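Side-chain contacts in galectin-1 (Bufo arenarum, PDB 1A78), which binds beta-galactosides and probably a wide range of complex glycans as a homodimeric lectin, and may regulate cell apoptosis and differentiation: residues 45-49 and 50-54; 121-124 and 125-128. One frame throughout, in Å; residues are numbered along the deposited sequence.

Interaction 1: residues 45-49 and 50-54. With YIO (1-thio-beta-D-galactopyranose), chain C; GAL (beta-D-galactopyranose), chain B.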
ATOM      1  N   HIS A  45       6.058  13.352  -9.883  1.00 21.51           N
ATOM      2  CA  HIS A  45       5.299  12.548 -10.848  1.00 22.38           C
ATOM      3  C   HIS A  45       6.419  11.935 -11.715  1.00 24.04           C
ATOM      4  O   HIS A  45       7.123  12.653 -12.447  1.00 23.91           O
ATOM      5  CB  HIS A  45       4.359  13.389 -11.724  1.00 22.27           C
ATOM      6  CG  HIS A  45       3.837  12.664 -12.940  1.00 24.73           C
ATOM      7  ND1 HIS A  45       2.747  11.816 -12.904  1.00 24.60           N
ATOM      8  CD2 HIS A  45       4.245  12.680 -14.234  1.00 25.16           C
ATOM      9  CE1 HIS A  45       2.506  11.339 -14.114  1.00 23.04           C
ATOM     10  NE2 HIS A  45       3.400  11.848 -14.942  1.00 25.62           N
ATOM     11  N   PHE A  46       6.615  10.630 -11.545  1.00 24.37           N
ATOM     12  CA  PHE A  46       7.629   9.846 -12.235  1.00 23.93           C
ATOM     13  C   PHE A  46       6.946   9.098 -13.379  1.00 25.59           C
ATOM     14  O   PHE A  46       6.296   8.087 -13.157  1.00 28.41           O
ATOM     15  CB  PHE A  46       8.228   8.876 -11.217  1.00 22.42           C
ATOM     16  CG  PHE A  46       9.193   7.910 -11.790  1.00 20.67           C
ATOM     17  CD1 PHE A  46       8.752   6.704 -12.315  1.00 21.49           C
ATOM     18  CD2 PHE A  46      10.542   8.209 -11.824  1.00 22.02           C
ATOM     19  CE1 PHE A  46       9.639   5.818 -12.872  1.00 24.50           C
ATOM     20  CE2 PHE A  46      11.450   7.323 -12.380  1.00 21.88           C
ATOM     21  CZ  PHE A  46      11.002   6.128 -12.908  1.00 22.90           C
ATOM     22  N   ASN A  47       7.128   9.554 -14.610  1.00 24.72           N
ATOM     23  CA  ASN A  47       6.457   8.934 -15.744  1.00 25.00           C
ATOM     24  C   ASN A  47       7.417   8.281 -16.762  1.00 26.27           C
ATOM     25  O   ASN A  47       8.172   8.980 -17.444  1.00 26.83           O
ATOM     26  CB  ASN A  47       5.600  10.026 -16.398  1.00 22.96           C
ATOM     27  CG  ASN A  47       4.689   9.513 -17.499  1.00 24.93           C
ATOM     28  OD1 ASN A  47       4.113  10.321 -18.219  1.00 27.30           O
ATOM     29  ND2 ASN A  47       4.509   8.194 -17.614  1.00 24.59           N
ATOM     30  N   ALA A  48       7.411   6.950 -16.837  1.00 26.50           N
ATOM     31  CA  ALA A  48       8.267   6.227 -17.779  1.00 26.69           C
ATOM     32  C   ALA A  48       7.466   6.043 -19.063  1.00 28.41           C
ATOM     33  O   ALA A  48       6.520   5.248 -19.110  1.00 29.35           O
ATOM     34  CB  ALA A  48       8.687   4.873 -17.213  1.00 23.30           C
ATOM     35  N   ARG A  49       7.863   6.765 -20.107  1.00 27.65           N
ATOM     36  CA  ARG A  49       7.189   6.736 -21.399  1.00 26.92           C
ATOM     37  C   ARG A  49       7.786   5.823 -22.456  1.00 26.84           C
ATOM     38  O   ARG A  49       8.811   6.123 -23.035  1.00 26.46           O
ATOM     39  CB  ARG A  49       7.100   8.165 -21.950  1.00 26.15           C
ATOM     40  CG  ARG A  49       6.344   9.111 -21.022  1.00 25.97           C
ATOM     41  CD  ARG A  49       6.215  10.521 -21.575  1.00 25.38           C
ATOM     42  NE  ARG A  49       5.380  11.359 -20.715  1.00 25.88           N
ATOM     43  CZ  ARG A  49       5.098  12.643 -20.932  1.00 25.98           C
ATOM     44  NH1 ARG A  49       5.575  13.279 -21.999  1.00 27.93           N
ATOM     45  NH2 ARG A  49       4.363  13.308 -20.055  1.00 23.09           N
ATOM     46  N   PHE A  50       7.140   4.693 -22.693  1.00 28.99           N
ATOM     47  CA  PHE A  50       7.597   3.769 -23.726  1.00 31.48           C
ATOM     48  C   PHE A  50       7.382   4.439 -25.087  1.00 32.18           C
ATOM     49  O   PHE A  50       8.292   4.543 -25.901  1.00 34.56           O
ATOM     50  CB  PHE A  50       6.802   2.464 -23.667  1.00 30.44           C
ATOM     51  CG  PHE A  50       7.188   1.591 -22.534  1.00 32.55           C
ATOM     52  CD1 PHE A  50       8.268   0.722 -22.654  1.00 31.66           C
ATOM     53  CD2 PHE A  50       6.515   1.675 -21.316  1.00 32.65           C
ATOM     54  CE1 PHE A  50       8.683  -0.056 -21.566  1.00 34.01           C
ATOM     55  CE2 PHE A  50       6.916   0.903 -20.221  1.00 32.52           C
ATOM     56  CZ  PHE A  50       8.007   0.035 -20.348  1.00 33.06           C
ATOM     57  N   ASP A  51       6.175   4.929 -25.305  1.00 30.65           N
ATOM     58  CA  ASP A  51       5.844   5.602 -26.528  1.00 28.12           C
ATOM     59  C   ASP A  51       4.656   6.475 -26.178  1.00 26.19           C
ATOM     60  O   ASP A  51       3.522   6.031 -26.263  1.00 26.47           O
ATOM     61  CB  ASP A  51       5.469   4.560 -27.570  1.00 29.92           C
ATOM     62  CG  ASP A  51       5.313   5.147 -28.950  1.00 32.06           C
ATOM     63  OD1 ASP A  51       5.627   6.348 -29.126  1.00 34.04           O
ATOM     64  OD2 ASP A  51       4.883   4.403 -29.858  1.00 33.67           O
ATOM     65  N   LEU A  52       4.915   7.705 -25.754  1.00 24.90           N
ATOM     66  CA  LEU A  52       3.838   8.600 -25.362  1.00 24.49           C
ATOM     67  C   LEU A  52       4.148  10.086 -25.591  1.00 25.40           C
ATOM     68  O   LEU A  52       5.163  10.597 -25.120  1.00 24.58           O
ATOM     69  CB  LEU A  52       3.494   8.352 -23.892  1.00 23.18           C
ATOM     70  CG  LEU A  52       2.267   9.033 -23.279  1.00 22.94           C
ATOM     71  CD1 LEU A  52       1.003   8.331 -23.789  1.00 21.98           C
ATOM     72  CD2 LEU A  52       2.361   8.970 -21.751  1.00 21.54           C
ATOM     73  N   HIS A  53       3.240  10.784 -26.286  1.00 26.85           N
ATOM     74  CA  HIS A  53       3.385  12.219 -26.588  1.00 27.58           C
ATOM     75  C   HIS A  53       4.678  12.579 -27.301  1.00 27.65           C
ATOM     76  O   HIS A  53       5.233  13.643 -27.035  1.00 29.64           O
ATOM     77  CB  HIS A  53       3.329  13.056 -25.318  1.00 26.50           C
ATOM     78  CG  HIS A  53       2.100  12.833 -24.512  1.00 29.46           C
ATOM     79  ND1 HIS A  53       0.880  12.546 -25.085  1.00 29.47           N
ATOM     80  CD2 HIS A  53       1.909  12.799 -23.173  1.00 30.29           C
ATOM     81  CE1 HIS A  53      -0.007  12.336 -24.132  1.00 31.22           C
ATOM     82  NE2 HIS A  53       0.592  12.481 -22.963  1.00 31.27           N
ATOM     83  N   GLY A  54       5.161  11.711 -28.182  1.00 27.52           N
ATOM     84  CA  GLY A  54       6.412  12.005 -28.854  1.00 29.82           C
ATOM     85  C   GLY A  54       7.647  11.568 -28.067  1.00 32.37           C
ATOM     86  O   GLY A  54       8.764  11.624 -28.594  1.00 34.90           O
TER
HETATM   87  C1  YIO C   1       1.765  15.767 -19.494  1.00 27.85           C
HETATM   88  C2  YIO C   1       1.093  14.459 -19.159  1.00 28.48           C
HETATM   89  C3  YIO C   1       0.955  14.315 -17.656  1.00 27.92           C
HETATM   90  C4  YIO C   1       2.334  14.349 -17.056  1.00 27.65           C
HETATM   91  C5  YIO C   1       3.027  15.652 -17.457  1.00 27.68           C
HETATM   92  C6  YIO C   1       4.459  15.708 -16.994  1.00 26.44           C
HETATM   93  O2  YIO C   1      -0.183  14.419 -19.757  1.00 31.07           O
HETATM   94  O3  YIO C   1       0.349  13.072 -17.358  1.00 28.70           O
HETATM   95  O4  YIO C   1       3.067  13.225 -17.513  1.00 27.01           O
HETATM   96  O5  YIO C   1       3.053  15.823 -18.886  1.00 30.24           O
HETATM   97  O6  YIO C   1       4.916  17.051 -17.019  1.00 27.27           O
HETATM   98  S1  YIO C   1       2.121  15.657 -21.268  1.00 27.70           S
HETATM   99  C1  GAL B   2       2.951  17.271 -21.471  1.00 26.95           C
HETATM  100  C2  GAL B   2       4.246  17.087 -22.284  1.00 27.62           C
HETATM  101  C3  GAL B   2       5.014  18.411 -22.377  1.00 27.15           C
HETATM  102  C4  GAL B   2       4.099  19.509 -22.935  1.00 26.96           C
HETATM  103  C5  GAL B   2       2.867  19.612 -22.061  1.00 26.93           C
HETATM  104  C6  GAL B   2       1.927  20.653 -22.618  1.00 28.18           C
HETATM  105  O2  GAL B   2       5.077  16.106 -21.690  1.00 27.44           O
HETATM  106  O3  GAL B   2       6.143  18.242 -23.220  1.00 26.52           O
HETATM  107  O4  GAL B   2       3.684  19.182 -24.258  1.00 23.69           O
HETATM  108  O5  GAL B   2       2.166  18.333 -22.055  1.00 28.86           O
HETATM  109  O6  GAL B   2       0.648  20.540 -22.035  1.00 33.02           O
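Part of the galactoside site of the galectin fold lies on the end of strand 41-49 and the turn after it, where Arg-49 meets Leu-52 and His-53. The arginine chain is extended from CG to NE, and Leu-52 crosses it at about a right angle. Leu-52 CD2 lies 4.0 Å from Arg-49 NE. His-53 comes over one face of the guanidinium with CD2, 3.9 Å from Arg-49 NH1. The two planes are almost perpendicular (87°), so the ring presents its edge. CG of Leu-52 lies over the centre of one face of that ring.

The guanidinium is gripped at its edge. Arg-49 NE gives a nearly straight bond to Asn-47 OD1 (3.0 Å, 172°), entering from above the carbonyl plane. The ND2 of Asn-47 is held by the carbonyl of Phe-31. Asp-55 forms a salt bridge with Arg-49 NH1. These partners would fix the rotation of the guanidinium. Arg-49 NH2 then donates to O4 of the thiogalactose at 2.9 Å, and Arg-49 NH1 to O2 of the second galactose at 2.9 Å. His-45 NE2 adds a weak bond to the same O4, and Asn-47 OD1 comes within 3.2 Å of it. CD2 of His-53 reaches the bridging sulfur S1 at 3.4 Å. Recognition of galactose O4 by this His-Asn-Arg set is characteristic of the galectin carbohydrate-recognition domain.

Interaction 2: residues 121-124 and 125-128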
ATOM      1  N   LEU A 121       0.619   8.287  -2.208  1.00 22.15           N
ATOM      2  CA  LEU A 121       1.316   7.556  -3.269  1.00 25.11           C
ATOM      3  C   LEU A 121       0.276   6.880  -4.157  1.00 24.44           C
ATOM      4  O   LEU A 121      -0.681   6.326  -3.651  1.00 24.28           O
ATOM      5  CB  LEU A 121       2.244   6.480  -2.644  1.00 24.76           C
ATOM      6  CG  LEU A 121       3.067   5.348  -3.310  1.00 26.12           C
ATOM      7  CD1 LEU A 121       2.255   4.469  -4.250  1.00 24.05           C
ATOM      8  CD2 LEU A 121       4.284   5.882  -3.992  1.00 25.99           C
ATOM      9  N   SER A 122       0.460   6.926  -5.472  1.00 24.40           N
ATOM     10  CA  SER A 122      -0.448   6.239  -6.383  1.00 24.95           C
ATOM     11  C   SER A 122       0.329   5.769  -7.605  1.00 26.81           C
ATOM     12  O   SER A 122       1.385   6.331  -7.932  1.00 25.88           O
ATOM     13  CB  SER A 122      -1.590   7.139  -6.821  1.00 24.67           C
ATOM     14  OG  SER A 122      -1.101   8.337  -7.388  1.00 27.79           O
ATOM     15  N   LEU A 123      -0.184   4.729  -8.254  1.00 27.27           N
ATOM     16  CA  LEU A 123       0.422   4.155  -9.445  1.00 29.16           C
ATOM     17  C   LEU A 123      -0.577   4.284 -10.580  1.00 31.90           C
ATOM     18  O   LEU A 123      -1.787   4.298 -10.362  1.00 33.18           O
ATOM     19  CB  LEU A 123       0.730   2.662  -9.234  1.00 26.86           C
ATOM     20  CG  LEU A 123       1.593   2.253  -8.032  1.00 27.46           C
ATOM     21  CD1 LEU A 123       1.746   0.738  -7.986  1.00 27.05           C
ATOM     22  CD2 LEU A 123       2.953   2.922  -8.090  1.00 27.72           C
ATOM     23  N   GLU A 124      -0.083   4.392 -11.799  1.00 34.49           N
ATOM     24  CA  GLU A 124      -0.970   4.481 -12.940  1.00 36.98           C
ATOM     25  C   GLU A 124      -0.449   3.540 -14.018  1.00 37.15           C
ATOM     26  O   GLU A 124       0.716   3.631 -14.414  1.00 36.39           O
ATOM     27  CB  GLU A 124      -0.994   5.895 -13.514  1.00 40.96           C
ATOM     28  CG  GLU A 124      -1.306   7.043 -12.560  1.00 47.92           C
ATOM     29  CD  GLU A 124      -1.100   8.405 -13.248  1.00 53.85           C
ATOM     30  OE1 GLU A 124      -0.933   8.422 -14.497  1.00 57.46           O
ATOM     31  OE2 GLU A 124      -1.089   9.458 -12.557  1.00 56.34           O
ATOM     32  N   GLY A 125      -1.295   2.626 -14.475  1.00 36.58           N
ATOM     33  CA  GLY A 125      -0.892   1.726 -15.533  1.00 38.25           C
ATOM     34  C   GLY A 125       0.260   0.791 -15.228  1.00 39.13           C
ATOM     35  O   GLY A 125       1.040   0.436 -16.115  1.00 42.44           O
ATOM     36  N   LEU A 126       0.320   0.338 -13.986  1.00 37.78           N
ATOM     37  CA  LEU A 126       1.362  -0.566 -13.530  1.00 35.02           C
ATOM     38  C   LEU A 126       0.665  -1.502 -12.539  1.00 35.87           C
ATOM     39  O   LEU A 126      -0.073  -1.044 -11.660  1.00 35.01           O
ATOM     40  CB  LEU A 126       2.438   0.256 -12.826  1.00 32.05           C
ATOM     41  CG  LEU A 126       3.690  -0.445 -12.349  1.00 31.60           C
ATOM     42  CD1 LEU A 126       4.502  -0.939 -13.522  1.00 31.49           C
ATOM     43  CD2 LEU A 126       4.483   0.512 -11.504  1.00 33.15           C
ATOM     44  N   ALA A 127       0.814  -2.807 -12.737  1.00 36.30           N
ATOM     45  CA  ALA A 127       0.190  -3.778 -11.838  1.00 37.00           C
ATOM     46  C   ALA A 127       0.987  -3.885 -10.543  1.00 36.10           C
ATOM     47  O   ALA A 127       2.153  -4.248 -10.556  1.00 36.18           O
ATOM     48  CB  ALA A 127       0.070  -5.156 -12.511  1.00 37.59           C
ATOM     49  N   PHE A 128       0.344  -3.535  -9.438  1.00 34.45           N
ATOM     50  CA  PHE A 128       0.929  -3.574  -8.107  1.00 33.69           C
ATOM     51  C   PHE A 128       1.256  -4.992  -7.617  1.00 33.04           C
ATOM     52  O   PHE A 128       0.505  -5.933  -7.836  1.00 32.35           O
ATOM     53  CB  PHE A 128      -0.063  -2.901  -7.149  1.00 34.71           C
ATOM     54  CG  PHE A 128       0.255  -3.072  -5.691  1.00 34.16           C
ATOM     55  CD1 PHE A 128       1.209  -2.279  -5.077  1.00 34.11           C
ATOM     56  CD2 PHE A 128      -0.420  -4.023  -4.931  1.00 34.53           C
ATOM     57  CE1 PHE A 128       1.488  -2.427  -3.733  1.00 35.44           C
ATOM     58  CE2 PHE A 128      -0.149  -4.184  -3.590  1.00 33.65           C
ATOM     59  CZ  PHE A 128       0.804  -3.387  -2.987  1.00 34.94           C
TER
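Leu-123 has its CG anti to the carbonyl carbon (chi1 -55°), and its second torsion is extended (179°). This carries CD1 across the turn to the start of the next strand. There it meets CB of Phe-128 at 4.1 Å. The two side chains cross at about a right angle. With CG of Phe-128 anti to its backbone N (chi1 169°), the phenyl ring is placed so that the leucine methyl lies at its edge, near its plane. The other branch of Leu-123 faces Leu-126. Their CD2 methyls are 4.5 Å apart, a looser apolar contact. Leu-123 thus touches both residues, one with each methyl.

The reversal between them is made at Gly-125. Its phi is positive (63°), which favours glycine here. Leu-126 then follows in an extended conformation, and its CB points back toward 121-124. No hydrogen bond joins the two segments. CB of Glu-124 points away from 125-128. Its OE2 accepts a hydrogen bond from Asn-34 ND2, and Asn-34 OD1 is hydrogen-bonded to His-45 ND1, so Asn-34 links Glu-124 to the galactoside site at second-shell range.

The contact lies where the chain passes from one sheet of the beta sandwich to the other. Leu-123 also packs on Val-33 of strand 30-35 and on Ile-20 of strand 16-23, so it lies between the sheets. Phe-128 lies at the start of strand 127-133, outermost in its sheet within this chain, and packs on Thr-133 of the second subunit.

From the N terminus, interaction 1 comes first. It closes a short turn at the end of strand 41-49, just before strand 55-56. Interaction 2 closes another turn much later, between strands 118-124 and 127-133. The two are in series and neither nest nor cross. Their centres are about 14 Å apart, and they do not touch. Both reach the six-stranded sheet, where strand 30-35 runs between 118-124 and 41-49. The Arg-49 side of interaction 1 faces the sugar. Interaction 2 joins that sheet to the five-stranded sheet of the sandwich, and extends to the second subunit.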